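Local coordinates for extracellular haem-binding protein (Streptomyces reticuli, PDB 3FPW), which binds and probably degrades haem outside the cell, and interacts as an oligomer with its cognate two-component sensor kinase, at residues D84-S89 with A171-G176; E117-T122 with G148-A153. All blocks are in the same frame, centred on the assembly; numbering follows the deposited sequence.

Contact 1: residues D84-S89 with A171-G176; sequences DGRHVS and AGAPSG. With PO4 (phosphate ion), chain D.
Two backbone hydrogen bonds join Ser-89 to Ala-171: Ser-89 N gives to Ala-171 O at 2.9 Å, and Ala-171 N gives back to Ser-89 O at 3.0 Å. Ala-171 O also receives a CA-H...O contact from Val-88 CA at 3.2 Å. This is the hydrogen-bonded pair at which strands 89-94 and 163-171, neighbours in the antiparallel sheet, begin and end; past it the ladder of direct backbone bonds stops, although the two chains stay close. Water takes over there, accepting from His-87 N and donating to Gly-172 O. Gly-172 has its alpha carbon 4.4 Å from that of Val-88, and its backbone angles (phi 121°) suit a residue without a side chain. Gly-172 N also donates to O1 of a phosphate, 2.7 Å away and nearly straight.

Side-chain packing lies farther along. Val-88 CG1 is anti to its carbonyl carbon (chi1 -59°), which brings it up to Ala-173 N and CB. Arg-86, bent at chi2 (57°), rests CG against Ala-173 CB and then crosses the Pro-174 ring at about a right angle, with Pro-174 CD over one guanidinium face, 3.6 Å from Arg-86 NE.

The polar end of Arg-86 turns to other partners: NH1 is hydrogen-bonded to the hydroxyl of Tyr-182 on helix 176-187, and a bound iron(III) ion lies about 3 Å from the side chain.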
loop_
_atom_site.group_PDB
_atom_site.type_symbol
_atom_site.label_atom_id
_atom_site.label_comp_id
_atom_site.label_asym_id
_atom_site.label_seq_id
_atom_site.Cartn_x
_atom_site.Cartn_y
_atom_site.Cartn_z
ATOM N N ASP A 84 18.233 31.956 -0.865
ATOM C CA ASP A 84 19.016 31.597 -2.046
ATOM C C ASP A 84 18.178 31.404 -3.293
ATOM O O ASP A 84 18.699 31.042 -4.346
ATOM C CB ASP A 84 19.769 30.301 -1.792
ATOM C CG ASP A 84 20.829 30.441 -0.738
ATOM O OD1 ASP A 84 21.037 31.569 -0.219
ATOM O OD2 ASP A 84 21.456 29.412 -0.438
ATOM N N GLY A 85 16.886 31.649 -3.187
ATOM C CA GLY A 85 15.987 31.456 -4.316
ATOM C C GLY A 85 15.723 29.997 -4.637
ATOM O O GLY A 85 15.436 29.658 -5.796
ATOM N N ARG A 86 15.856 29.129 -3.635
ATOM C CA ARG A 86 15.575 27.703 -3.797
ATOM C C ARG A 86 14.183 27.367 -3.273
ATOM O O ARG A 86 13.627 28.085 -2.434
ATOM C CB ARG A 86 16.635 26.823 -3.102
ATOM C CG ARG A 86 17.728 26.255 -4.026
ATOM C CD ARG A 86 18.435 27.381 -4.730
ATOM N NE ARG A 86 19.453 26.987 -5.715
ATOM C CZ ARG A 86 20.756 26.994 -5.469
ATOM N NH1 ARG A 86 21.200 27.301 -4.250
ATOM N NH2 ARG A 86 21.625 26.682 -6.436
ATOM N N HIS A 87 13.632 26.272 -3.781
ATOM C CA HIS A 87 12.263 25.870 -3.461
ATOM C C HIS A 87 12.292 24.457 -2.924
ATOM O O HIS A 87 12.544 23.535 -3.679
ATOM C CB HIS A 87 11.447 25.911 -4.754
ATOM C CG HIS A 87 11.563 27.215 -5.458
ATOM N ND1 HIS A 87 10.847 28.324 -5.075
ATOM C CD2 HIS A 87 12.354 27.607 -6.486
ATOM C CE1 HIS A 87 11.172 29.345 -5.852
ATOM N NE2 HIS A 87 12.088 28.936 -6.713
ATOM N N VAL A 88 12.077 24.289 -1.618
ATOM C CA VAL A 88 12.351 22.995 -0.987
ATOM C C VAL A 88 11.185 22.575 -0.130
ATOM O O VAL A 88 10.346 23.401 0.238
ATOM C CB VAL A 88 13.617 23.022 -0.103
ATOM C CG1 VAL A 88 14.853 23.425 -0.949
ATOM C CG2 VAL A 88 13.445 23.937 1.154
ATOM N N SER A 89 11.115 21.283 0.161
ATOM C CA SER A 89 10.285 20.796 1.241
ATOM C C SER A 89 11.201 20.411 2.386
ATOM O O SER A 89 12.364 20.013 2.170
ATOM C CB SER A 89 9.457 19.560 0.821
ATOM O OG SER A 89 8.515 19.860 -0.200
ATOM N N ALA A 171 14.589 18.578 0.674
ATOM C CA ALA A 171 14.695 18.115 -0.710
ATOM C C ALA A 171 14.140 19.165 -1.650
ATOM O O ALA A 171 13.326 19.987 -1.233
ATOM C CB ALA A 171 13.920 16.778 -0.860
ATOM N N GLY A 172 14.619 19.201 -2.896
ATOM C CA GLY A 172 14.081 20.167 -3.859
ATOM C C GLY A 172 15.120 21.115 -4.427
ATOM O O GLY A 172 14.858 21.775 -5.432
ATOM N N ALA A 173 16.292 21.199 -3.792
ATOM C CA ALA A 173 17.379 22.016 -4.338
ATOM C C ALA A 173 18.054 21.272 -5.491
ATOM O O ALA A 173 17.824 20.071 -5.698
ATOM C CB ALA A 173 18.410 22.367 -3.264
ATOM N N PRO A 174 18.898 21.982 -6.245
ATOM C CA PRO A 174 19.489 21.369 -7.422
ATOM C C PRO A 174 20.481 20.254 -7.122
ATOM O O PRO A 174 20.860 19.501 -8.027
ATOM C CB PRO A 174 20.212 22.535 -8.101
ATOM C CG PRO A 174 19.654 23.745 -7.557
ATOM C CD PRO A 174 19.111 23.442 -6.206
ATOM N N SER A 175 20.908 20.137 -5.875
ATOM C CA SER A 175 21.804 19.046 -5.490
ATOM C C SER A 175 21.510 18.644 -4.053
ATOM O O SER A 175 20.995 19.444 -3.254
ATOM C CB SER A 175 23.282 19.446 -5.641
ATOM O OG SER A 175 23.684 20.358 -4.622
ATOM N N GLY A 176 21.821 17.394 -3.738
ATOM C CA GLY A 176 21.681 16.904 -2.364
ATOM C C GLY A 176 22.586 17.674 -1.419
ATOM O O GLY A 176 22.244 17.911 -0.255
HETATM P P PO4 D . 15.911 15.815 -4.038
HETATM O O1 PO4 D . 16.272 17.231 -3.603
HETATM O O2 PO4 D . 16.628 15.569 -5.343
HETATM O O3 PO4 D . 16.490 14.906 -3.002
HETATM O O4 PO4 D . 14.406 15.498 -4.202
HETATM O O HOH W 1 15.243 24.581 -5.647
#

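Contact 2: residues E117-T122 with G148-A153; sequences ERKAFT and GTLFLA. With PO4 (phosphate ion), chain E; PO4 (phosphate ion), chain G; PO4 (phosphate ion), chain D.
Thr-122 OG1 is gripped from two sides of the contact: it accepts from Leu-150 N at 2.9 Å, nearly straight at 163°, and donates to Arg-118 O one helical turn back. Thr-122 N reaches that same carbonyl oxygen from the opposite face of its plane. With OG1 and its proton so engaged, the threonine rotation is fixed, and CG2 is set over the centre of the Phe-151 ring, 4.2 Å from the centroid, a CH-pi contact.

Lys-119 runs extended past Leu-152 O, its CE against Leu-152 CD2, to put NZ 2.9 Å from Ala-153 O and 2.7 Å from O3 of a phosphate that Gly-172 N also binds. Asp-179 adds a salt bridge and Val-170 O a further bond, so the ammonium is held by several groups.

Arg-118 is extended from CG to NE and packs CB on Leu-150 CB. Gly-148 CA lies over one guanidinium face, while the edge serves two other phosphates: NE gives to one, and NH1 and NH2 give to O1 and O2 of the second, whose O1 also takes Gly-148 N at 2.8 Å. A water links NH1 to Thr-149 O.

At its Arg-118 end, where Pro-147 of a second subunit packs, helix 112-126 and the loop before strand 155-160 together bind this last phosphate, probably from the crystallisation liquor, in an anion site by a subunit boundary of the octamer.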
loop_
_atom_site.group_PDB
_atom_site.type_symbol
_atom_site.label_atom_id
_atom_site.label_comp_id
_atom_site.label_asym_id
_atom_site.label_seq_id
_atom_site.Cartn_x
_atom_site.Cartn_y
_atom_site.Cartn_z
ATOM N N GLU A 117 11.037 13.769 3.899
ATOM C CA GLU A 117 10.643 12.899 5.003
ATOM C C GLU A 117 11.567 11.704 5.146
ATOM O O GLU A 117 12.018 11.377 6.254
ATOM C CB GLU A 117 9.222 12.394 4.792
ATOM C CG GLU A 117 8.138 13.239 5.350
ATOM C CD GLU A 117 6.839 12.447 5.435
ATOM O OE1 GLU A 117 6.415 11.957 4.367
ATOM O OE2 GLU A 117 6.269 12.287 6.549
ATOM N N ARG A 118 11.853 11.038 4.033
ATOM C CA ARG A 118 12.688 9.847 4.089
ATOM C C ARG A 118 14.120 10.170 4.464
ATOM O O ARG A 118 14.749 9.393 5.180
ATOM C CB ARG A 118 12.613 9.066 2.788
ATOM C CG ARG A 118 11.233 8.502 2.586
ATOM C CD ARG A 118 11.172 7.636 1.340
ATOM N NE ARG A 118 9.936 6.859 1.356
ATOM C CZ ARG A 118 9.884 5.541 1.260
ATOM N NH1 ARG A 118 11.003 4.825 1.077
ATOM N NH2 ARG A 118 8.704 4.943 1.302
ATOM N N LYS A 119 14.645 11.289 3.961
ATOM C CA LYS A 119 15.988 11.693 4.368
ATOM C C LYS A 119 16.080 11.928 5.868
ATOM O O LYS A 119 17.053 11.522 6.496
ATOM C CB LYS A 119 16.454 12.959 3.644
ATOM C CG LYS A 119 16.667 12.731 2.159
ATOM C CD LYS A 119 17.197 14.000 1.539
ATOM C CE LYS A 119 17.133 13.983 0.016
ATOM N NZ LYS A 119 17.557 15.311 -0.568
ATOM N N ALA A 120 15.100 12.631 6.423
ATOM C CA ALA A 120 15.078 12.869 7.859
ATOM C C ALA A 120 15.038 11.549 8.663
ATOM O O ALA A 120 15.756 11.391 9.669
ATOM C CB ALA A 120 13.882 13.773 8.219
ATOM N N PHE A 121 14.175 10.634 8.244
ATOM C CA PHE A 121 14.060 9.339 8.897
ATOM C C PHE A 121 15.417 8.613 8.838
ATOM O O PHE A 121 15.843 7.960 9.786
ATOM C CB PHE A 121 12.997 8.526 8.123
ATOM C CG PHE A 121 12.769 7.131 8.657
ATOM C CD1 PHE A 121 13.404 6.023 8.086
ATOM C CD2 PHE A 121 11.896 6.920 9.721
ATOM C CE1 PHE A 121 13.187 4.729 8.584
ATOM C CE2 PHE A 121 11.665 5.626 10.199
ATOM C CZ PHE A 121 12.318 4.547 9.639
ATOM N N THR A 122 16.103 8.725 7.705
ATOM C CA THR A 122 17.339 7.977 7.507
ATOM C C THR A 122 18.444 8.536 8.386
ATOM O O THR A 122 19.202 7.784 9.035
ATOM C CB THR A 122 17.730 7.994 6.037
ATOM O OG1 THR A 122 16.650 7.410 5.300
ATOM C CG2 THR A 122 18.994 7.189 5.805
ATOM N N GLY A 148 11.603 2.591 4.106
ATOM C CA GLY A 148 11.395 3.944 4.633
ATOM C C GLY A 148 12.616 4.839 4.509
ATOM O O GLY A 148 12.572 6.019 4.860
ATOM N N THR A 149 13.700 4.277 3.987
ATOM C CA THR A 149 14.972 5.012 3.881
ATOM C C THR A 149 15.229 5.712 2.537
ATOM O O THR A 149 14.633 5.381 1.504
ATOM C CB THR A 149 16.172 4.107 4.195
ATOM O OG1 THR A 149 16.264 3.086 3.199
ATOM C CG2 THR A 149 15.996 3.452 5.588
ATOM N N LEU A 150 16.120 6.693 2.568
ATOM C CA LEU A 150 16.589 7.352 1.360
ATOM C C LEU A 150 18.009 7.799 1.611
ATOM O O LEU A 150 18.248 8.729 2.372
ATOM C CB LEU A 150 15.683 8.538 1.005
ATOM C CG LEU A 150 16.102 9.281 -0.255
ATOM C CD1 LEU A 150 16.298 8.356 -1.440
ATOM C CD2 LEU A 150 15.044 10.368 -0.575
ATOM N N PHE A 151 18.955 7.110 0.979
ATOM C CA PHE A 151 20.372 7.337 1.220
ATOM C C PHE A 151 20.908 8.381 0.231
ATOM O O PHE A 151 21.659 8.080 -0.706
ATOM C CB PHE A 151 21.105 6.013 1.067
ATOM C CG PHE A 151 20.981 5.130 2.270
ATOM C CD1 PHE A 151 19.811 4.424 2.529
ATOM C CD2 PHE A 151 22.027 5.029 3.181
ATOM C CE1 PHE A 151 19.692 3.603 3.648
ATOM C CE2 PHE A 151 21.905 4.212 4.312
ATOM C CZ PHE A 151 20.744 3.506 4.552
ATOM N N LEU A 152 20.491 9.614 0.431
ATOM C CA LEU A 152 20.743 10.682 -0.517
ATOM C C LEU A 152 20.919 11.952 0.302
ATOM O O LEU A 152 20.113 12.232 1.199
ATOM C CB LEU A 152 19.532 10.801 -1.445
ATOM C CG LEU A 152 19.534 11.925 -2.465
ATOM C CD1 LEU A 152 20.660 11.713 -3.500
ATOM C CD2 LEU A 152 18.164 11.996 -3.120
ATOM N N ALA A 153 22.012 12.671 0.043
ATOM C CA ALA A 153 22.341 13.895 0.774
ATOM C C ALA A 153 21.130 14.809 0.979
ATOM O O ALA A 153 20.333 15.029 0.065
ATOM C CB ALA A 153 23.452 14.651 0.037
HETATM P P PO4 E . 7.319 8.212 3.651
HETATM O O1 PO4 E . 7.671 9.451 4.441
HETATM O O2 PO4 E . 7.560 8.432 2.167
HETATM O O3 PO4 E . 8.173 7.053 4.120
HETATM O O4 PO4 E . 5.855 7.896 3.886
HETATM P P PO4 G . 8.996 1.674 1.618
HETATM O O1 PO4 G . 10.457 2.069 1.557
HETATM O O2 PO4 G . 8.281 2.116 0.360
HETATM O O3 PO4 G . 8.915 0.169 1.755
HETATM O O4 PO4 G . 8.334 2.322 2.814
HETATM P P PO4 D . 15.911 15.815 -4.038
HETATM O O1 PO4 D . 16.272 17.231 -3.603
HETATM O O2 PO4 D . 16.628 15.569 -5.343
HETATM O O3 PO4 D . 16.490 14.906 -3.002
HETATM O O4 PO4 D . 14.406 15.498 -4.202
HETATM O O HOH W 2 13.134 6.144 -0.622
#

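In the fold
From the N terminus, helix 67-83 ends just before 84-89, which leads into strand 89-94; the hairpin partner 99-104 follows, then helix 112-126 carrying 117-122. After helix 130-135 the loop 148-153 returns to helix 112-126, closing contact 2 across 25 intervening residues. Strands 155-160 and 163-171 come next, and 171-176 closes contact 1 over 81 residues, so the smaller loop sits wholly within the larger one. Contact 1 ties the exit of helix 67-83 to the lead-in of helix 176-187, at the end of the two central strands; contact 2 fastens helix 112-126 to the loop leading into edge strand 155-160. They meet where Gly-176 packs on Ala-153 and where one phosphate touches both.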